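Local coordinates for protein lectin (Pleurotus ostreatus, PDB 6KBJ) that binds calcium ions and, as a lectin, recognises sugars, with N-acetyl-D-galactosamine seen bound beside one calcium site, at residues 84-89 and 154-159; 127-132 and 181-186; 221-226 and 332-337. One frame throughout, in Å; residues are numbered along the deposited sequence.

Contact 1: 84-89 and 154-159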
loop_
_atom_site.group_PDB
_atom_site.type_symbol
_atom_site.label_atom_id
_atom_site.label_comp_id
_atom_site.label_asym_id
_atom_site.label_seq_id
_atom_site.Cartn_x
_atom_site.Cartn_y
_atom_site.Cartn_z
ATOM N N GLY A 84 15.615 -2.175 20.465
ATOM C CA GLY A 84 16.735 -2.134 19.500
ATOM C C GLY A 84 16.161 -2.582 18.163
ATOM O O GLY A 84 16.631 -3.546 17.542
ATOM N N LYS A 85 15.080 -1.902 17.764
ATOM C CA LYS A 85 14.339 -2.210 16.535
ATOM C C LYS A 85 14.519 -0.978 15.634
ATOM O O LYS A 85 14.474 0.164 16.155
ATOM C CB LYS A 85 12.805 -2.440 16.809
ATOM C CG LYS A 85 12.346 -3.775 17.408
ATOM C CD LYS A 85 10.842 -3.969 17.261
ATOM C CE LYS A 85 10.193 -4.911 18.271
ATOM N NZ LYS A 85 10.889 -6.221 18.289
ATOM N N CYS A 86 14.704 -1.198 14.319
ATOM C CA CYS A 86 14.595 -0.109 13.322
ATOM C C CYS A 86 13.253 -0.240 12.589
ATOM O O CYS A 86 12.869 -1.329 12.094
ATOM C CB CYS A 86 15.751 -0.099 12.273
ATOM S SG CYS A 86 17.372 0.290 13.018
ATOM N N SER A 87 12.619 0.874 12.423
ATOM C CA SER A 87 11.479 0.881 11.548
ATOM C C SER A 87 11.885 1.054 10.063
ATOM O O SER A 87 12.653 1.918 9.730
ATOM C CB SER A 87 10.501 1.958 11.957
ATOM O OG SER A 87 11.080 3.224 11.953
ATOM N N VAL A 88 11.257 0.279 9.206
ATOM C CA VAL A 88 11.557 0.218 7.763
ATOM C C VAL A 88 10.479 0.861 6.886
ATOM O O VAL A 88 10.723 1.795 6.138
ATOM C CB VAL A 88 11.661 -1.265 7.401
ATOM C CG1 VAL A 88 11.948 -1.444 5.915
ATOM C CG2 VAL A 88 12.735 -1.875 8.243
ATOM N N CYS A 89 9.246 0.369 6.991
ATOM C CA CYS A 89 8.133 1.027 6.286
ATOM C C CYS A 89 6.762 0.823 7.004
ATOM O O CYS A 89 6.698 0.087 7.964
ATOM C CB CYS A 89 8.129 0.424 4.836
ATOM S SG CYS A 89 7.906 -1.351 4.934
ATOM N N HIS A 154 6.307 -1.749 9.970
ATOM C CA HIS A 154 7.126 -2.985 9.911
ATOM C C HIS A 154 8.575 -2.646 10.360
ATOM O O HIS A 154 9.147 -1.604 9.969
ATOM C CB HIS A 154 7.107 -3.545 8.531
ATOM C CG HIS A 154 5.730 -3.805 8.046
ATOM N ND1 HIS A 154 4.965 -4.844 8.537
ATOM C CD2 HIS A 154 4.979 -3.183 7.109
ATOM C CE1 HIS A 154 3.812 -4.868 7.896
ATOM N NE2 HIS A 154 3.788 -3.861 7.032
ATOM N N PHE A 155 9.083 -3.472 11.242
ATOM C CA PHE A 155 10.429 -3.307 11.818
ATOM C C PHE A 155 11.459 -4.229 11.109
ATOM O O PHE A 155 11.093 -5.249 10.517
ATOM C CB PHE A 155 10.413 -3.583 13.365
ATOM C CG PHE A 155 9.563 -2.604 14.147
ATOM C CD1 PHE A 155 9.899 -1.282 14.220
ATOM C CD2 PHE A 155 8.387 -3.003 14.704
ATOM C CE1 PHE A 155 9.090 -0.355 14.827
ATOM C CE2 PHE A 155 7.598 -2.092 15.370
ATOM C CZ PHE A 155 7.931 -0.781 15.434
ATOM N N SER A 156 12.751 -3.865 11.224
ATOM C CA SER A 156 13.913 -4.655 10.665
ATOM C C SER A 156 13.965 -6.096 10.959
ATOM O O SER A 156 14.338 -6.923 10.098
ATOM C CB SER A 156 15.242 -4.018 11.046
ATOM O OG SER A 156 15.300 -3.538 12.409
ATOM N N ASP A 157 13.516 -6.456 12.132
ATOM C CA ASP A 157 13.505 -7.859 12.555
ATOM C C ASP A 157 12.305 -8.632 12.151
ATOM O O ASP A 157 12.180 -9.821 12.516
ATOM C CB ASP A 157 13.659 -8.009 14.102
ATOM C CG ASP A 157 12.458 -7.347 14.948
ATOM O OD1 ASP A 157 11.566 -6.677 14.399
ATOM O OD2 ASP A 157 12.430 -7.463 16.194
ATOM N N GLY A 158 11.388 -8.051 11.365
ATOM C CA GLY A 158 10.256 -8.912 10.946
ATOM C C GLY A 158 9.019 -8.777 11.830
ATOM O O GLY A 158 8.068 -9.430 11.574
ATOM N N THR A 159 9.049 -7.960 12.880
ATOM C CA THR A 159 7.853 -7.711 13.631
ATOM C C THR A 159 7.163 -6.429 13.155
ATOM O O THR A 159 7.709 -5.677 12.376
ATOM C CB THR A 159 8.192 -7.557 15.136
ATOM O OG1 THR A 159 9.028 -6.414 15.360
ATOM C CG2 THR A 159 8.819 -8.868 15.661
#
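K85 lies over F155 and reaches the turn beyond it. Its CB is 4.1 Å from F155 CD1, and CG comes within 3.9 Å of D157 OD2. CD then sits over one face of the phenyl ring in a CH-pi contact, 4.0 Å from the F155 centroid and 27° off the ring normal. The chain runs extended to CE, where the bend at chi4 (-53°) turns NZ to D157 OD2 for a 2.9 Å salt bridge on the syn lone pair. The other oxygen, D157 OD1, is occupied within its own turn: T159 OG1 donates to it at 2.7 Å, and T159 N closes an Asx turn from above the carboxylate plane. Both donors come from one face of that plane; together they probably limit the carboxylate's rotation, leaving OD2 to the lysine.

Beneath these side chains the backbones pair antiparallel. S156 N donates to C86 O and V88 N to H154 O (2.9 Å), while H154 N reaches C89 O at 2.7 Å. S156 OG turns back to accept from C86 N at 3.1 Å, extending the pairing past the strand end. The edge of the F155 ring meets the C86-S87 peptide, and S87 OG bonds to the carbonyl of Q126 on the neighbouring loop.

Two disulfides leave this corner: C86 to C36 near the N terminus, and C89 to C251 on strand 249-259. V88 and C89 together face H154 in a classic beta bulge, and strand 146-155 turns into 160-164 through a type I turn with the G1 bulge at G158, as in many tight antiparallel hairpins.

Contact 2: 127-132 and 181-186. With NAG (2-acetamido-2-deoxy-beta-D-glucopyranose), chain C.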
loop_
_atom_site.group_PDB
_atom_site.type_symbol
_atom_site.label_atom_id
_atom_site.label_comp_id
_atom_site.label_asym_id
_atom_site.label_seq_id
_atom_site.Cartn_x
_atom_site.Cartn_y
_atom_site.Cartn_z
ATOM N N PRO A 127 14.625 5.342 10.563
ATOM C CA PRO A 127 14.757 4.134 11.382
ATOM C C PRO A 127 14.351 4.267 12.857
ATOM O O PRO A 127 13.919 3.256 13.480
ATOM C CB PRO A 127 16.270 3.786 11.232
ATOM C CG PRO A 127 16.937 5.098 10.852
ATOM C CD PRO A 127 15.919 5.795 9.991
ATOM N N THR A 128 14.427 5.460 13.435
ATOM C CA THR A 128 14.150 5.540 14.894
ATOM C C THR A 128 12.983 6.435 15.284
ATOM O O THR A 128 12.353 6.200 16.283
ATOM C CB THR A 128 15.413 5.900 15.781
ATOM O OG1 THR A 128 15.878 7.212 15.452
ATOM C CG2 THR A 128 16.550 4.862 15.619
ATOM N N TRP A 129 12.723 7.488 14.562
ATOM C CA TRP A 129 11.516 8.212 14.763
ATOM C C TRP A 129 10.930 8.684 13.417
ATOM O O TRP A 129 11.672 8.911 12.435
ATOM C CB TRP A 129 11.729 9.423 15.673
ATOM C CG TRP A 129 12.599 10.394 15.163
ATOM C CD1 TRP A 129 13.964 10.432 15.406
ATOM C CD2 TRP A 129 12.313 11.522 14.320
ATOM N NE1 TRP A 129 14.535 11.527 14.783
ATOM C CE2 TRP A 129 13.576 12.189 14.069
ATOM C CE3 TRP A 129 11.175 11.995 13.673
ATOM C CZ2 TRP A 129 13.691 13.319 13.262
ATOM C CZ3 TRP A 129 11.276 13.160 12.861
ATOM C CH2 TRP A 129 12.533 13.805 12.671
ATOM N N ASN A 130 9.617 8.929 13.452
ATOM C CA ASN A 130 8.830 9.368 12.289
ATOM C C ASN A 130 7.737 10.307 12.703
ATOM O O ASN A 130 6.987 9.980 13.628
ATOM C CB ASN A 130 8.306 8.116 11.621
ATOM C CG ASN A 130 9.401 7.333 10.923
ATOM O OD1 ASN A 130 9.903 7.792 9.885
ATOM N ND2 ASN A 130 9.823 6.228 11.499
ATOM N N LEU A 131 7.726 11.508 12.127
ATOM C CA LEU A 131 6.708 12.432 12.336
ATOM C C LEU A 131 5.554 12.269 11.298
ATOM O O LEU A 131 5.694 12.528 10.117
ATOM C CB LEU A 131 7.281 13.804 12.232
ATOM C CG LEU A 131 6.565 15.077 12.733
ATOM C CD1 LEU A 131 5.899 15.834 11.676
ATOM C CD2 LEU A 131 5.595 14.861 13.881
ATOM N N PHE A 132 4.381 11.890 11.798
ATOM C CA PHE A 132 3.124 11.805 11.031
ATOM C C PHE A 132 2.335 13.065 11.242
ATOM O O PHE A 132 2.239 13.595 12.358
ATOM C CB PHE A 132 2.371 10.583 11.422
ATOM C CG PHE A 132 3.105 9.338 11.174
ATOM C CD1 PHE A 132 3.913 8.825 12.121
ATOM C CD2 PHE A 132 3.005 8.685 9.981
ATOM C CE1 PHE A 132 4.655 7.653 11.912
ATOM C CE2 PHE A 132 3.735 7.529 9.726
ATOM C CZ PHE A 132 4.596 7.014 10.683
ATOM N N GLN A 181 3.619 20.542 9.101
ATOM C CA GLN A 181 3.993 19.202 8.885
ATOM C C GLN A 181 5.441 18.882 8.979
ATOM O O GLN A 181 5.778 17.700 8.957
ATOM C CB GLN A 181 3.545 18.762 7.506
ATOM C CG GLN A 181 4.367 19.320 6.360
ATOM C CD GLN A 181 3.845 20.597 5.804
ATOM O OE1 GLN A 181 3.327 21.474 6.507
ATOM N NE2 GLN A 181 3.870 20.664 4.492
ATOM N N LEU A 182 6.325 19.882 8.962
ATOM C CA LEU A 182 7.771 19.610 8.988
ATOM C C LEU A 182 8.242 19.304 10.374
ATOM O O LEU A 182 7.787 19.934 11.318
ATOM C CB LEU A 182 8.555 20.815 8.487
ATOM C CG LEU A 182 8.313 21.237 7.042
ATOM C CD1 LEU A 182 9.167 22.466 6.728
ATOM C CD2 LEU A 182 8.589 20.118 6.039
ATOM N N PRO A 183 9.210 18.409 10.510
ATOM C CA PRO A 183 9.821 18.110 11.800
ATOM C C PRO A 183 10.437 19.297 12.554
ATOM O O PRO A 183 10.534 19.295 13.779
ATOM C CB PRO A 183 10.928 17.105 11.433
ATOM C CG PRO A 183 10.410 16.446 10.192
ATOM C CD PRO A 183 9.666 17.479 9.453
ATOM N N SER A 184 10.860 20.297 11.814
ATOM C CA SER A 184 11.441 21.437 12.426
ATOM C C SER A 184 10.388 22.316 13.186
ATOM O O SER A 184 10.766 23.020 14.071
ATOM C CB SER A 184 12.200 22.206 11.345
ATOM O OG SER A 184 11.286 22.892 10.532
ATOM N N THR A 185 9.086 22.277 12.870
ATOM C CA THR A 185 8.068 22.916 13.733
ATOM C C THR A 185 8.010 22.268 15.137
ATOM O O THR A 185 8.077 21.034 15.239
ATOM C CB THR A 185 6.722 22.865 13.059
ATOM O OG1 THR A 185 6.849 23.520 11.817
ATOM C CG2 THR A 185 5.609 23.581 13.860
ATOM N N ASN A 186 8.041 23.101 16.198
ATOM C CA ASN A 186 7.981 22.685 17.634
ATOM C C ASN A 186 6.476 22.626 17.937
ATOM O O ASN A 186 5.765 23.655 17.792
ATOM C CB ASN A 186 8.674 23.724 18.619
ATOM C CG ASN A 186 9.084 23.094 19.989
ATOM O OD1 ASN A 186 8.639 21.988 20.284
ATOM N ND2 ASN A 186 9.940 23.793 20.823
HETATM C C1 NAG C . 10.740 12.561 17.875
HETATM C C2 NAG C . 11.484 13.832 17.662
HETATM C C3 NAG C . 13.001 13.560 17.701
HETATM C C4 NAG C . 13.536 12.919 18.966
HETATM C C5 NAG C . 12.684 11.642 19.076
HETATM C C6 NAG C . 12.982 10.745 20.282
HETATM C C7 NAG C . 10.364 15.533 16.356
HETATM C C8 NAG C . 10.001 16.125 15.012
HETATM N N2 NAG C . 11.114 14.439 16.396
HETATM O O3 NAG C . 13.673 14.754 17.471
HETATM O O4 NAG C . 14.958 12.694 18.692
HETATM O O5 NAG C . 11.259 11.948 19.050
HETATM O O6 NAG C . 12.437 11.399 21.414
HETATM O O7 NAG C . 9.873 15.995 17.374
HETATM O O HOH W 1 5.075 15.086 8.543
#
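The closest CA atoms, of L131 and P183, are 6.5 Å apart, and no direct hydrogen bond joins strand 129-132 to the irregular segment 181-186. One water spans them instead, donating to L131 O at 3.1 Å and to Q181 O at 2.7 Å. The L131 side chain meets the same Q181 carbonyl oxygen: with CG anti to the backbone N (chi1 -164°), CD1 comes within 3.3 Å of Q181 O and lies less closely against the L182-P183 peptide.

Above this, W129 and P183 meet at about a right angle, P183 CB standing 3.9 Å from W129 CH2 at the edge of the indole and near its plane. Strand 129-138 belongs to an antiparallel sheet of the first beta-sandwich half, between strands 99-104 and 71-80, and segment 181-186 is part of the long connection that leaves this sheet after strand 170-171. A type I turn from L182 to T185 shapes the connection; L182 O accepts from T185 N and also from R76 of strand 71-80.

One face of the W129 indole carries an N-acetylglucosamine residue. Its N2 lies 3.6 Å above the ring plane, offset toward the benzo rim, and its C3 lies over the five-membered ring. The acetamido methyl C8 reaches across to the proline, 3.8 Å from P183 CB and 3.4 Å from P183 O. W129 also touches N78, the asparagine of an Asn-X-Thr sequon, consistent with the sugar belonging to an N-glycan attached there.

Contact 3: 221-226 and 332-337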
loop_
_atom_site.group_PDB
_atom_site.type_symbol
_atom_site.label_atom_id
_atom_site.label_comp_id
_atom_site.label_asym_id
_atom_site.label_seq_id
_atom_site.Cartn_x
_atom_site.Cartn_y
_atom_site.Cartn_z
ATOM N N ILE A 221 -2.203 -10.585 -18.659
ATOM C CA ILE A 221 -1.187 -10.771 -19.700
ATOM C C ILE A 221 -0.966 -12.217 -19.906
ATOM O O ILE A 221 -1.204 -13.069 -19.010
ATOM C CB ILE A 221 0.191 -10.024 -19.444
ATOM C CG1 ILE A 221 0.946 -10.573 -18.240
ATOM C CG2 ILE A 221 -0.079 -8.529 -19.328
ATOM C CD1 ILE A 221 2.323 -9.899 -18.004
ATOM N N TRP A 222 -0.436 -12.471 -21.080
ATOM C CA TRP A 222 0.144 -13.779 -21.329
ATOM C C TRP A 222 1.141 -13.640 -22.486
ATOM O O TRP A 222 1.412 -12.566 -23.062
ATOM C CB TRP A 222 -1.002 -14.815 -21.665
ATOM C CG TRP A 222 -0.780 -16.285 -21.379
ATOM C CD1 TRP A 222 -0.633 -17.249 -22.314
ATOM C CD2 TRP A 222 -0.679 -16.957 -20.087
ATOM N NE1 TRP A 222 -0.424 -18.466 -21.677
ATOM C CE2 TRP A 222 -0.441 -18.307 -20.332
ATOM C CE3 TRP A 222 -0.710 -16.530 -18.773
ATOM C CZ2 TRP A 222 -0.306 -19.236 -19.341
ATOM C CZ3 TRP A 222 -0.559 -17.473 -17.762
ATOM C CH2 TRP A 222 -0.378 -18.821 -18.071
ATOM N N THR A 223 1.653 -14.787 -22.789
ATOM C CA THR A 223 2.405 -15.116 -23.990
ATOM C C THR A 223 1.449 -15.056 -25.188
ATOM O O THR A 223 0.222 -15.166 -25.022
ATOM C CB THR A 223 3.000 -16.455 -23.576
ATOM O OG1 THR A 223 4.449 -16.369 -23.356
ATOM C CG2 THR A 223 2.555 -17.418 -24.257
ATOM N N SER A 224 2.020 -14.746 -26.333
ATOM C CA SER A 224 1.401 -14.540 -27.669
ATOM C C SER A 224 0.549 -15.631 -28.331
ATOM O O SER A 224 -0.170 -15.423 -29.303
ATOM C CB SER A 224 2.580 -14.462 -28.636
ATOM O OG SER A 224 2.595 -13.160 -28.933
ATOM N N ASP A 225 0.927 -16.814 -27.973
ATOM C CA ASP A 225 0.129 -17.966 -27.742
ATOM C C ASP A 225 -1.414 -17.958 -27.501
ATOM O O ASP A 225 -2.103 -18.909 -27.828
ATOM C CB ASP A 225 0.731 -18.365 -26.350
ATOM C CG ASP A 225 1.101 -19.672 -26.327
ATOM O OD1 ASP A 225 1.128 -20.102 -27.483
ATOM O OD2 ASP A 225 1.255 -20.286 -25.268
ATOM N N ASN A 226 -1.854 -16.995 -26.688
ATOM C CA ASN A 226 -3.224 -16.856 -26.178
ATOM C C ASN A 226 -3.953 -16.087 -27.275
ATOM O O ASN A 226 -3.635 -14.891 -27.471
ATOM C CB ASN A 226 -3.159 -16.060 -24.869
ATOM C CG ASN A 226 -4.436 -16.081 -24.080
ATOM O OD1 ASN A 226 -5.503 -15.896 -24.639
ATOM N ND2 ASN A 226 -4.326 -16.236 -22.753
ATOM N N ALA A 332 8.119 -11.958 -21.743
ATOM C CA ALA A 332 7.494 -13.263 -21.534
ATOM C C ALA A 332 8.179 -14.316 -22.401
ATOM O O ALA A 332 8.738 -13.964 -23.433
ATOM C CB ALA A 332 6.000 -13.147 -21.936
ATOM N N ILE A 333 8.073 -15.577 -22.043
ATOM C CA ILE A 333 8.597 -16.601 -22.905
ATOM C C ILE A 333 7.792 -17.899 -22.840
ATOM O O ILE A 333 7.255 -18.276 -21.729
ATOM C CB ILE A 333 10.088 -16.831 -22.520
ATOM C CG1 ILE A 333 10.814 -17.558 -23.667
ATOM C CG2 ILE A 333 10.175 -17.554 -21.176
ATOM C CD1 ILE A 333 12.353 -17.513 -23.644
ATOM N N GLN A 334 7.720 -18.599 -23.983
ATOM C CA GLN A 334 6.862 -19.822 -24.068
ATOM C C GLN A 334 7.454 -21.046 -23.506
ATOM O O GLN A 334 6.717 -21.885 -22.959
ATOM C CB GLN A 334 6.257 -20.093 -25.485
ATOM C CG GLN A 334 5.373 -18.898 -25.930
ATOM C CD GLN A 334 4.920 -18.953 -27.356
ATOM O OE1 GLN A 334 4.869 -20.065 -27.913
ATOM N NE2 GLN A 334 4.592 -17.757 -27.977
ATOM N N THR A 335 8.773 -21.197 -23.646
ATOM C CA THR A 335 9.495 -22.331 -23.029
ATOM C C THR A 335 10.380 -21.711 -21.990
ATOM O O THR A 335 11.171 -20.835 -22.277
ATOM C CB THR A 335 10.306 -23.145 -24.063
ATOM O OG1 THR A 335 9.448 -23.476 -25.182
ATOM C CG2 THR A 335 10.921 -24.465 -23.375
ATOM N N ILE A 336 10.203 -22.127 -20.765
ATOM C CA ILE A 336 10.856 -21.461 -19.692
ATOM C C ILE A 336 12.306 -21.962 -19.572
ATOM O O ILE A 336 12.509 -23.129 -19.297
ATOM C CB ILE A 336 10.103 -21.723 -18.369
ATOM C CG1 ILE A 336 8.647 -21.167 -18.467
ATOM C CG2 ILE A 336 10.867 -21.110 -17.174
ATOM C CD1 ILE A 336 7.815 -21.384 -17.208
ATOM N N PRO A 337 13.299 -21.079 -19.672
ATOM C CA PRO A 337 14.710 -21.540 -19.491
ATOM C C PRO A 337 15.117 -21.788 -18.034
ATOM O O PRO A 337 14.488 -21.212 -17.154
ATOM C CB PRO A 337 15.515 -20.395 -20.077
ATOM C CG PRO A 337 14.640 -19.202 -19.965
ATOM C CD PRO A 337 13.236 -19.706 -20.167
#
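S224 and Q334 share the carboxylate of E351: S224 OG is hydrogen-bonded to its OE1, and Q334 NE2 makes a weak hydrogen bond to its OE2. One glutamate thus serves both segments, which have no hydrogen bond directly between them and are otherwise held by packing. Q334 NE2 also lies 3.9 Å from S224 CB.

The Q334 side chain comes across the gap. Its CG stands beside the backbone N (chi1 -60°), and from there the chain runs extended toward the loop after strand 219-222, carrying the amide onto the carboxylate of D225. In the model the two flat groups stack with their planes 17° apart, and Q334 CD lies 4.0 Å from D225 OD1. Two oxygens come fairly near each other, D225 OD1 and Q334 OE1 at 3.8 Å, an approach that would be mildly unfavourable alone. R236 on strand 235-242, bridged to D225 OD2, would probably lessen the repulsion by balancing the carboxylate's charge.

Farther in, T223 OG1 faces A332 CB at 3.8 Å and Q334 CG at 3.7 Å. The T223 carbonyl accepts the N-H of N226, closing the turn that holds S224 and D225. The model brings T223 CG2 too near D225 CB, so both side chains, and with them the stack on Q334, are uncertain in detail.

Strands 219-222 and 331-333 flank strand 351-358 in one antiparallel sheet, and E351 stands at the start of that middle strand. The D225 side chain is about 7 Å from that of N301, a ligand of the second calcium site. Here two chain segments leaving a beta-sheet close together beside the first residue of the strand between them, at the end of the sheet in the second half of the protein, near its calcium site.

How the contacts relate
From the N terminus the chain passes 84-89, then 127-132, then 154-159, where contact 1 closes, and finally 181-186, where contact 2 closes. The two therefore cross within the first half of the protein. They also touch, S87 N lying 2.9 Å from P127 O in a probable hydrogen bond, so the sheet containing strand 87-96 meets the loop leading into strand 129-138. Contact 3 follows in series, closing a loop of 105 residues in the second half, with its centre about 38 Å from that of contact 1. Contacts 2 and 3 lie on opposite sides of the chain centre, and a disulfide from contact 1 reaches the second half.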